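Local structure of HTH-type transcriptional repressor NemR (Escherichia coli, 4YZE) at residues G45-Y50 with E55-A60; T11-L16 with L62-A67. The protein represses transcription of the nemRA-gloA operon by binding the NemR box, and responds to electrophiles and reactive chlorine species. The protein carries 5 engineered substitutions. All blocks are in the same frame, centred on the assembly; numbering follows the deposited sequence.

Interaction 1 of 2, residues G45-Y50 with E55-A60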
ATOM      1  N   GLY A  45      30.911 -15.079  12.602  1.00 57.27           N
ATOM      2  CA  GLY A  45      31.735 -14.148  13.355  1.00 58.16           C
ATOM      3  C   GLY A  45      31.990 -12.859  12.593  1.00 56.51           C
ATOM      4  O   GLY A  45      32.096 -11.785  13.193  1.00 61.31           O
ATOM      5  N   SER A  46      32.090 -12.969  11.269  1.00 61.89           N
ATOM      6  CA  SER A  46      32.264 -11.804  10.416  1.00 59.66           C
ATOM      7  C   SER A  46      31.027 -10.922  10.438  1.00 62.08           C
ATOM      8  O   SER A  46      31.136  -9.690  10.490  1.00 68.33           O
ATOM      9  CB  SER A  46      32.590 -12.221   8.987  1.00 57.57           C
ATOM     10  OG  SER A  46      33.857 -12.834   8.928  1.00 69.65           O
ATOM     11  N   PHE A  47      29.854 -11.547  10.394  1.00 58.17           N
ATOM     12  CA  PHE A  47      28.610 -10.796  10.460  1.00 61.03           C
ATOM     13  C   PHE A  47      28.579  -9.975  11.740  1.00 61.45           C
ATOM     14  O   PHE A  47      28.302  -8.770  11.724  1.00 64.21           O
ATOM     15  CB  PHE A  47      27.395 -11.724  10.413  1.00 52.09           C
ATOM     16  CG  PHE A  47      26.088 -11.015  10.668  1.00 51.11           C
ATOM     17  CD1 PHE A  47      25.452 -10.308   9.649  1.00 49.78           C
ATOM     18  CD2 PHE A  47      25.502 -11.034  11.932  1.00 53.96           C
ATOM     19  CE1 PHE A  47      24.247  -9.634   9.888  1.00 48.87           C
ATOM     20  CE2 PHE A  47      24.307 -10.369  12.182  1.00 51.03           C
ATOM     21  CZ  PHE A  47      23.675  -9.664  11.156  1.00 49.50           C
ATOM     22  N   TYR A  48      28.877 -10.639  12.849  1.00 59.28           N
ATOM     23  CA  TYR A  48      28.819 -10.006  14.152  1.00 63.05           C
ATOM     24  C   TYR A  48      29.944  -8.987  14.356  1.00 64.35           C
ATOM     25  O   TYR A  48      29.889  -8.170  15.274  1.00 70.38           O
ATOM     26  CB  TYR A  48      28.778 -11.072  15.259  1.00 58.96           C
ATOM     27  CG  TYR A  48      27.381 -11.618  15.470  1.00 56.39           C
ATOM     28  CD1 TYR A  48      26.326 -10.759  15.783  1.00 58.35           C
ATOM     29  CD2 TYR A  48      27.110 -12.974  15.345  1.00 56.71           C
ATOM     30  CE1 TYR A  48      25.040 -11.236  15.971  1.00 58.30           C
ATOM     31  CE2 TYR A  48      25.824 -13.465  15.540  1.00 58.88           C
ATOM     32  CZ  TYR A  48      24.793 -12.587  15.849  1.00 64.43           C
ATOM     33  OH  TYR A  48      23.507 -13.046  16.038  1.00 69.76           O
ATOM     34  N   HIS A  49      30.953  -9.034  13.485  1.00 64.52           N
ATOM     35  CA  HIS A  49      31.990  -8.003  13.436  1.00 69.14           C
ATOM     36  C   HIS A  49      31.461  -6.700  12.807  1.00 69.26           C
ATOM     37  O   HIS A  49      31.879  -5.599  13.172  1.00 67.77           O
ATOM     38  CB  HIS A  49      33.217  -8.516  12.666  1.00 70.17           C
ATOM     39  CG  HIS A  49      34.198  -7.443  12.297  1.00 84.87           C
ATOM     40  ND1 HIS A  49      34.409  -7.043  10.995  1.00 93.93           N
ATOM     41  CD2 HIS A  49      35.020  -6.684  13.060  1.00 91.06           C
ATOM     42  CE1 HIS A  49      35.318  -6.084  10.971  1.00 94.23           C
ATOM     43  NE2 HIS A  49      35.705  -5.847  12.212  1.00 94.66           N
ATOM     44  N   TYR A  50      30.539  -6.828  11.858  1.00 69.94           N
ATOM     45  CA  TYR A  50      30.011  -5.659  11.159  1.00 68.92           C
ATOM     46  C   TYR A  50      28.737  -5.133  11.799  1.00 65.33           C
ATOM     47  O   TYR A  50      28.504  -3.927  11.846  1.00 69.21           O
ATOM     48  CB  TYR A  50      29.757  -5.977   9.684  1.00 68.08           C
ATOM     49  CG  TYR A  50      31.021  -6.251   8.912  1.00 74.40           C
ATOM     50  CD1 TYR A  50      32.022  -5.294   8.830  1.00 81.91           C
ATOM     51  CD2 TYR A  50      31.216  -7.461   8.265  1.00 71.19           C
ATOM     52  CE1 TYR A  50      33.186  -5.539   8.131  1.00 84.81           C
ATOM     53  CE2 TYR A  50      32.375  -7.711   7.558  1.00 73.75           C
ATOM     54  CZ  TYR A  50      33.356  -6.747   7.499  1.00 78.79           C
ATOM     55  OH  TYR A  50      34.512  -6.987   6.802  1.00 80.59           O
ATOM     56  N   GLU A  55      18.734  -6.827  13.830  1.00 49.10           N
ATOM     57  CA  GLU A  55      18.021  -5.558  13.828  1.00 52.48           C
ATOM     58  C   GLU A  55      18.917  -4.449  13.301  1.00 51.23           C
ATOM     59  O   GLU A  55      18.493  -3.641  12.476  1.00 53.55           O
ATOM     60  CB  GLU A  55      17.518  -5.199  15.230  1.00 51.13           C
ATOM     61  CG  GLU A  55      16.723  -3.853  15.260  1.00 49.20           C
ATOM     62  CD  GLU A  55      17.582  -2.647  15.641  1.00 72.14           C
ATOM     63  OE1 GLU A  55      18.786  -2.822  15.916  1.00 71.78           O
ATOM     64  OE2 GLU A  55      17.054  -1.517  15.680  1.00 77.50           O
ATOM     65  N   ALA A  56      20.157  -4.420  13.785  1.00 51.63           N
ATOM     66  CA  ALA A  56      21.114  -3.392  13.376  1.00 57.66           C
ATOM     67  C   ALA A  56      21.350  -3.471  11.864  1.00 53.81           C
ATOM     68  O   ALA A  56      21.373  -2.456  11.148  1.00 51.63           O
ATOM     69  CB  ALA A  56      22.423  -3.557  14.147  1.00 54.79           C
ATOM     70  N   PHE A  57      21.506  -4.702  11.394  1.00 50.34           N
ATOM     71  CA  PHE A  57      21.687  -4.991   9.992  1.00 45.10           C
ATOM     72  C   PHE A  57      20.542  -4.456   9.116  1.00 45.17           C
ATOM     73  O   PHE A  57      20.776  -3.876   8.040  1.00 43.51           O
ATOM     74  CB  PHE A  57      21.814  -6.501   9.820  1.00 49.10           C
ATOM     75  CG  PHE A  57      21.811  -6.931   8.405  1.00 45.14           C
ATOM     76  CD1 PHE A  57      22.978  -6.883   7.658  1.00 48.48           C
ATOM     77  CD2 PHE A  57      20.648  -7.379   7.812  1.00 44.52           C
ATOM     78  CE1 PHE A  57      22.989  -7.285   6.338  1.00 47.70           C
ATOM     79  CE2 PHE A  57      20.642  -7.779   6.493  1.00 54.87           C
ATOM     80  CZ  PHE A  57      21.817  -7.733   5.752  1.00 53.25           C
ATOM     81  N   GLY A  58      19.307  -4.672   9.568  1.00 45.16           N
ATOM     82  CA  GLY A  58      18.140  -4.173   8.861  1.00 46.86           C
ATOM     83  C   GLY A  58      18.146  -2.659   8.686  1.00 42.85           C
ATOM     84  O   GLY A  58      17.791  -2.165   7.622  1.00 42.00           O
ATOM     85  N   VAL A  59      18.540  -1.929   9.729  1.00 41.96           N
ATOM     86  CA  VAL A  59      18.610  -0.471   9.648  1.00 42.94           C
ATOM     87  C   VAL A  59      19.627  -0.055   8.584  1.00 47.89           C
ATOM     88  O   VAL A  59      19.324   0.774   7.718  1.00 45.47           O
ATOM     89  CB  VAL A  59      19.004   0.174  10.978  1.00 46.04           C
ATOM     90  CG1 VAL A  59      18.911   1.707  10.867  1.00 47.43           C
ATOM     91  CG2 VAL A  59      18.102  -0.317  12.089  1.00 53.82           C
ATOM     92  N   ALA A  60      20.824  -0.637   8.660  1.00 48.64           N
ATOM     93  CA  ALA A  60      21.866  -0.399   7.673  1.00 42.40           C
ATOM     94  C   ALA A  60      21.391  -0.779   6.267  1.00 44.02           C
ATOM     95  O   ALA A  60      21.645  -0.041   5.296  1.00 41.44           O
ATOM     96  CB  ALA A  60      23.132  -1.161   8.042  1.00 43.78           C
TER
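F47 and F57 sit on two consecutive helices, 44-50 and 54-79, whose backbones stay well apart here: the CA atoms of F47 and F57 are 9.0 Å apart, and no hydrogen bond joins G45-Y50 to E55-A60. Between the two segments, only the side chains of F47 and F57 meet. From F47 the far rim of the ring does the touching, with CE1 lying 3.8 Å from CD1 of F57 and CZ 3.9 Å from CB of F57, so the approach falls on the root of the F57 ring rather than on its outer end. F57 CD1 lies at the edge of the F47 ring, near its plane. Seen from F57 the meeting is oblique: the centroids of the F47 and F57 rings are 5.8 Å apart and the planes make 54°, which fits neither a parallel stack nor a T-shaped pair. In F47, CG lies anti to the backbone N (chi1 172°), and this carries the ring out from its own helix until its rim meets F57. The setting is the tetR-type DNA-binding domain, in which helices 33-40 and 44-50 form the predicted helix-turn-helix; by its position in that motif, helix 44-50 is probably the recognition helix. F47 also packs on L33 and L37 of helix 33-40, and F57 meets F51 edge-to-face, so the buried pair ties the motif to the start of helix 54-79. Within the short helix, CD2 of F47 stands 3.9 Å above the plane of the Y48 ring, over its centre. From helix 10-26, L15 packs against both F47 and F57, adding a third helix to the surroundings of the pair.

Interaction 2 of 2, residues T11-L16 with L62-A67; sequences TREHLL and LERHYA
L16 and R64 mark the nearest approach of helices 10-26 and 54-79 within these segments, their CA atoms 7.8 Å apart, and E13, one turn before L16, completes the contact. The close-packed part is apolar. CB of L16 rests 3.7 Å from CD of R64, and CD1 of L16 adds a second touch to that methylene at 3.9 Å, while L16 also packs on F57 and A60 and is buried. R64 gets there with CG anti to its backbone N (chi1 169°) and a chain extended as far as NE, which sets CD, the last methylene of the chain, against the leucine. The outer side is polar and looser: E13 is exposed, and its chain, bent at chi2, brings OE1 to NE of R64 in a salt bridge. The modelled separation of E13 OE1 and R64 NE, 2.5 Å, is too short to be taken literally. The carboxylate and guanidinium planes are turned 51° apart and E13 OE2 stays 3.8 Å from R64 NE, so this is a one-oxygen grip, not a paired bidentate one. Replacing R64 with a methionine would probably leave the E13 carboxylate without its cationic mate. With E20 adding a long, weak ion pair to R64 NH1, the chemistry implies electrostatic attraction on the solvent side of an apolar junction within the tetR-type domain.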
ATOM      1  N   THR A  11      32.785  -6.813   1.828  1.00 78.33           N
ATOM      2  CA  THR A  11      32.034  -7.819   2.575  1.00 74.30           C
ATOM      3  C   THR A  11      30.758  -7.209   3.146  1.00 71.48           C
ATOM      4  O   THR A  11      29.663  -7.769   3.018  1.00 71.48           O
ATOM      5  CB  THR A  11      32.868  -8.372   3.744  1.00 74.97           C
ATOM      6  OG1 THR A  11      34.132  -8.844   3.257  1.00 78.31           O
ATOM      7  CG2 THR A  11      32.129  -9.509   4.446  1.00 72.82           C
ATOM      8  N   ARG A  12      30.919  -6.056   3.785  1.00 68.41           N
ATOM      9  CA  ARG A  12      29.798  -5.310   4.340  1.00 67.83           C
ATOM     10  C   ARG A  12      28.690  -5.071   3.309  1.00 58.56           C
ATOM     11  O   ARG A  12      27.524  -5.360   3.582  1.00 49.44           O
ATOM     12  CB  ARG A  12      30.283  -3.979   4.906  1.00 65.87           C
ATOM     13  CG  ARG A  12      29.471  -3.494   6.080  1.00 68.10           C
ATOM     14  CD  ARG A  12      29.931  -2.126   6.546  1.00 70.12           C
ATOM     15  NE  ARG A  12      28.963  -1.518   7.452  1.00 70.01           N
ATOM     16  CZ  ARG A  12      27.889  -0.843   7.046  1.00 71.28           C
ATOM     17  NH1 ARG A  12      27.642  -0.699   5.749  1.00 65.85           N
ATOM     18  NH2 ARG A  12      27.058  -0.311   7.936  1.00 68.26           N
ATOM     19  N   GLU A  13      29.049  -4.558   2.133  1.00 61.57           N
ATOM     20  CA  GLU A  13      28.060  -4.339   1.075  1.00 65.86           C
ATOM     21  C   GLU A  13      27.447  -5.662   0.624  1.00 61.89           C
ATOM     22  O   GLU A  13      26.252  -5.739   0.326  1.00 58.17           O
ATOM     23  CB  GLU A  13      28.681  -3.621  -0.129  1.00 74.99           C
ATOM     24  CG  GLU A  13      28.941  -2.136   0.078  1.00 85.32           C
ATOM     25  CD  GLU A  13      27.662  -1.310   0.147  1.00 88.82           C
ATOM     26  OE1 GLU A  13      26.783  -1.488  -0.728  1.00 91.49           O
ATOM     27  OE2 GLU A  13      27.540  -0.481   1.076  1.00 83.82           O
ATOM     28  N   HIS A  14      28.268  -6.705   0.582  1.00 60.38           N
ATOM     29  CA  HIS A  14      27.785  -8.013   0.167  1.00 55.27           C
ATOM     30  C   HIS A  14      26.673  -8.514   1.081  1.00 53.67           C
ATOM     31  O   HIS A  14      25.642  -8.973   0.592  1.00 55.83           O
ATOM     32  CB  HIS A  14      28.916  -9.032   0.105  1.00 55.06           C
ATOM     33  CG  HIS A  14      28.498 -10.347  -0.463  1.00 64.89           C
ATOM     34  ND1 HIS A  14      27.695 -10.452  -1.587  1.00 67.30           N
ATOM     35  CD2 HIS A  14      28.747 -11.615  -0.069  1.00 65.80           C
ATOM     36  CE1 HIS A  14      27.479 -11.719  -1.855  1.00 67.79           C
ATOM     37  NE2 HIS A  14      28.109 -12.454  -0.948  1.00 67.30           N
ATOM     38  N   LEU A  15      26.880  -8.425   2.396  1.00 52.20           N
ATOM     39  CA  LEU A  15      25.844  -8.805   3.358  1.00 53.37           C
ATOM     40  C   LEU A  15      24.568  -7.965   3.169  1.00 51.85           C
ATOM     41  O   LEU A  15      23.454  -8.495   3.129  1.00 47.30           O
ATOM     42  CB  LEU A  15      26.360  -8.652   4.790  1.00 54.73           C
ATOM     43  CG  LEU A  15      27.335  -9.709   5.320  1.00 58.14           C
ATOM     44  CD1 LEU A  15      27.984  -9.250   6.614  1.00 50.07           C
ATOM     45  CD2 LEU A  15      26.642 -11.047   5.526  1.00 50.11           C
ATOM     46  N   LEU A  16      24.735  -6.653   3.049  1.00 47.93           N
ATOM     47  CA  LEU A  16      23.587  -5.765   2.905  1.00 49.51           C
ATOM     48  C   LEU A  16      22.793  -6.109   1.647  1.00 50.06           C
ATOM     49  O   LEU A  16      21.567  -6.226   1.694  1.00 43.56           O
ATOM     50  CB  LEU A  16      24.038  -4.307   2.899  1.00 53.11           C
ATOM     51  CG  LEU A  16      24.644  -3.860   4.232  1.00 55.82           C
ATOM     52  CD1 LEU A  16      25.324  -2.502   4.100  1.00 52.81           C
ATOM     53  CD2 LEU A  16      23.580  -3.819   5.341  1.00 43.94           C
ATOM     54  N   LEU A  62      18.244  -0.871   5.135  1.00 39.77           N
ATOM     55  CA  LEU A  62      17.249   0.081   4.659  1.00 37.53           C
ATOM     56  C   LEU A  62      17.926   1.385   4.278  1.00 45.00           C
ATOM     57  O   LEU A  62      17.614   1.958   3.231  1.00 49.19           O
ATOM     58  CB  LEU A  62      16.175   0.331   5.716  1.00 36.85           C
ATOM     59  CG  LEU A  62      15.158  -0.786   5.932  1.00 47.76           C
ATOM     60  CD1 LEU A  62      14.150  -0.401   7.007  1.00 41.69           C
ATOM     61  CD2 LEU A  62      14.443  -1.069   4.645  1.00 51.49           C
ATOM     62  N   GLU A  63      18.848   1.848   5.122  1.00 41.51           N
ATOM     63  CA  GLU A  63      19.519   3.126   4.880  1.00 47.56           C
ATOM     64  C   GLU A  63      20.271   3.053   3.568  1.00 44.90           C
ATOM     65  O   GLU A  63      20.252   3.997   2.791  1.00 48.53           O
ATOM     66  CB  GLU A  63      20.458   3.496   6.037  1.00 50.86           C
ATOM     67  CG  GLU A  63      19.730   3.997   7.279  1.00 54.42           C
ATOM     68  CD  GLU A  63      20.636   4.112   8.494  1.00 58.31           C
ATOM     69  OE1 GLU A  63      21.820   3.726   8.395  1.00 59.58           O
ATOM     70  OE2 GLU A  63      20.161   4.589   9.549  1.00 58.59           O
ATOM     71  N   ARG A  64      20.904   1.911   3.311  1.00 39.95           N
ATOM     72  CA  ARG A  64      21.586   1.698   2.050  1.00 43.44           C
ATOM     73  C   ARG A  64      20.573   1.775   0.915  1.00 50.56           C
ATOM     74  O   ARG A  64      20.750   2.533  -0.033  1.00 55.10           O
ATOM     75  CB  ARG A  64      22.312   0.344   2.036  1.00 45.94           C
ATOM     76  CG  ARG A  64      22.832  -0.071   0.660  1.00 47.51           C
ATOM     77  CD  ARG A  64      23.800  -1.254   0.756  1.00 49.28           C
ATOM     78  NE  ARG A  64      24.337  -1.667  -0.542  1.00 45.53           N
ATOM     79  CZ  ARG A  64      23.699  -2.466  -1.395  1.00 52.26           C
ATOM     80  NH1 ARG A  64      22.486  -2.925  -1.101  1.00 52.80           N
ATOM     81  NH2 ARG A  64      24.260  -2.797  -2.551  1.00 51.66           N
ATOM     82  N   HIS A  65      19.500   1.002   1.032  1.00 51.12           N
ATOM     83  CA  HIS A  65      18.468   0.966   0.008  1.00 46.77           C
ATOM     84  C   HIS A  65      17.868   2.348  -0.294  1.00 45.15           C
ATOM     85  O   HIS A  65      17.682   2.702  -1.454  1.00 40.80           O
ATOM     86  CB  HIS A  65      17.354   0.021   0.436  1.00 43.36           C
ATOM     87  CG  HIS A  65      16.117   0.139  -0.392  1.00 44.02           C
ATOM     88  ND1 HIS A  65      15.928  -0.583  -1.550  1.00 50.81           N
ATOM     89  CD2 HIS A  65      15.003   0.890  -0.232  1.00 38.66           C
ATOM     90  CE1 HIS A  65      14.751  -0.282  -2.069  1.00 50.03           C
ATOM     91  NE2 HIS A  65      14.168   0.607  -1.286  1.00 45.07           N
ATOM     92  N   TYR A  66      17.546   3.120   0.734  1.00 36.21           N
ATOM     93  CA  TYR A  66      16.906   4.403   0.482  1.00 43.81           C
ATOM     94  C   TYR A  66      17.917   5.428  -0.026  1.00 54.96           C
ATOM     95  O   TYR A  66      17.556   6.336  -0.774  1.00 52.73           O
ATOM     96  CB  TYR A  66      16.161   4.931   1.720  1.00 44.31           C
ATOM     97  CG  TYR A  66      14.897   4.156   2.022  1.00 46.44           C
ATOM     98  CD1 TYR A  66      13.823   4.146   1.126  1.00 46.07           C
ATOM     99  CD2 TYR A  66      14.777   3.431   3.194  1.00 39.02           C
ATOM    100  CE1 TYR A  66      12.661   3.414   1.398  1.00 46.86           C
ATOM    101  CE2 TYR A  66      13.625   2.700   3.481  1.00 45.55           C
ATOM    102  CZ  TYR A  66      12.575   2.688   2.582  1.00 51.61           C
ATOM    103  OH  TYR A  66      11.442   1.959   2.900  1.00 46.89           O
ATOM    104  N   ALA A  67      19.177   5.292   0.381  1.00 55.32           N
ATOM    105  CA  ALA A  67      20.217   6.226  -0.064  1.00 52.89           C
ATOM    106  C   ALA A  67      20.364   6.147  -1.573  1.00 52.97           C
ATOM    107  O   ALA A  67      20.435   7.164  -2.268  1.00 61.86           O
ATOM    108  CB  ALA A  67      21.548   5.924   0.609  1.00 51.39           C
TER

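Overall arrangement
Interactions 1 and 2 share helix 54-79 and have centres 10 Å apart, so they read as consecutive parts of one small helical core. Helix 10-26 joins them: L16 of interaction 2 brings CD2 to 3.7 Å from CE1 of F57 and 3.8 Å from CB of A60, both in interaction 1. A second link runs from CG2 of T11 to CE2 of Y50, 3.6 Å apart. All four segments belong to the tetR-type DNA-binding domain. Interaction 1, aromatic and buried, lies about 22 Å from the centre of the chain, measured from its own centre; interaction 2, partly buried and charged on its exposed side, about 14 Å. Both lie away from C108, which is central to the response to reactive chlorine species.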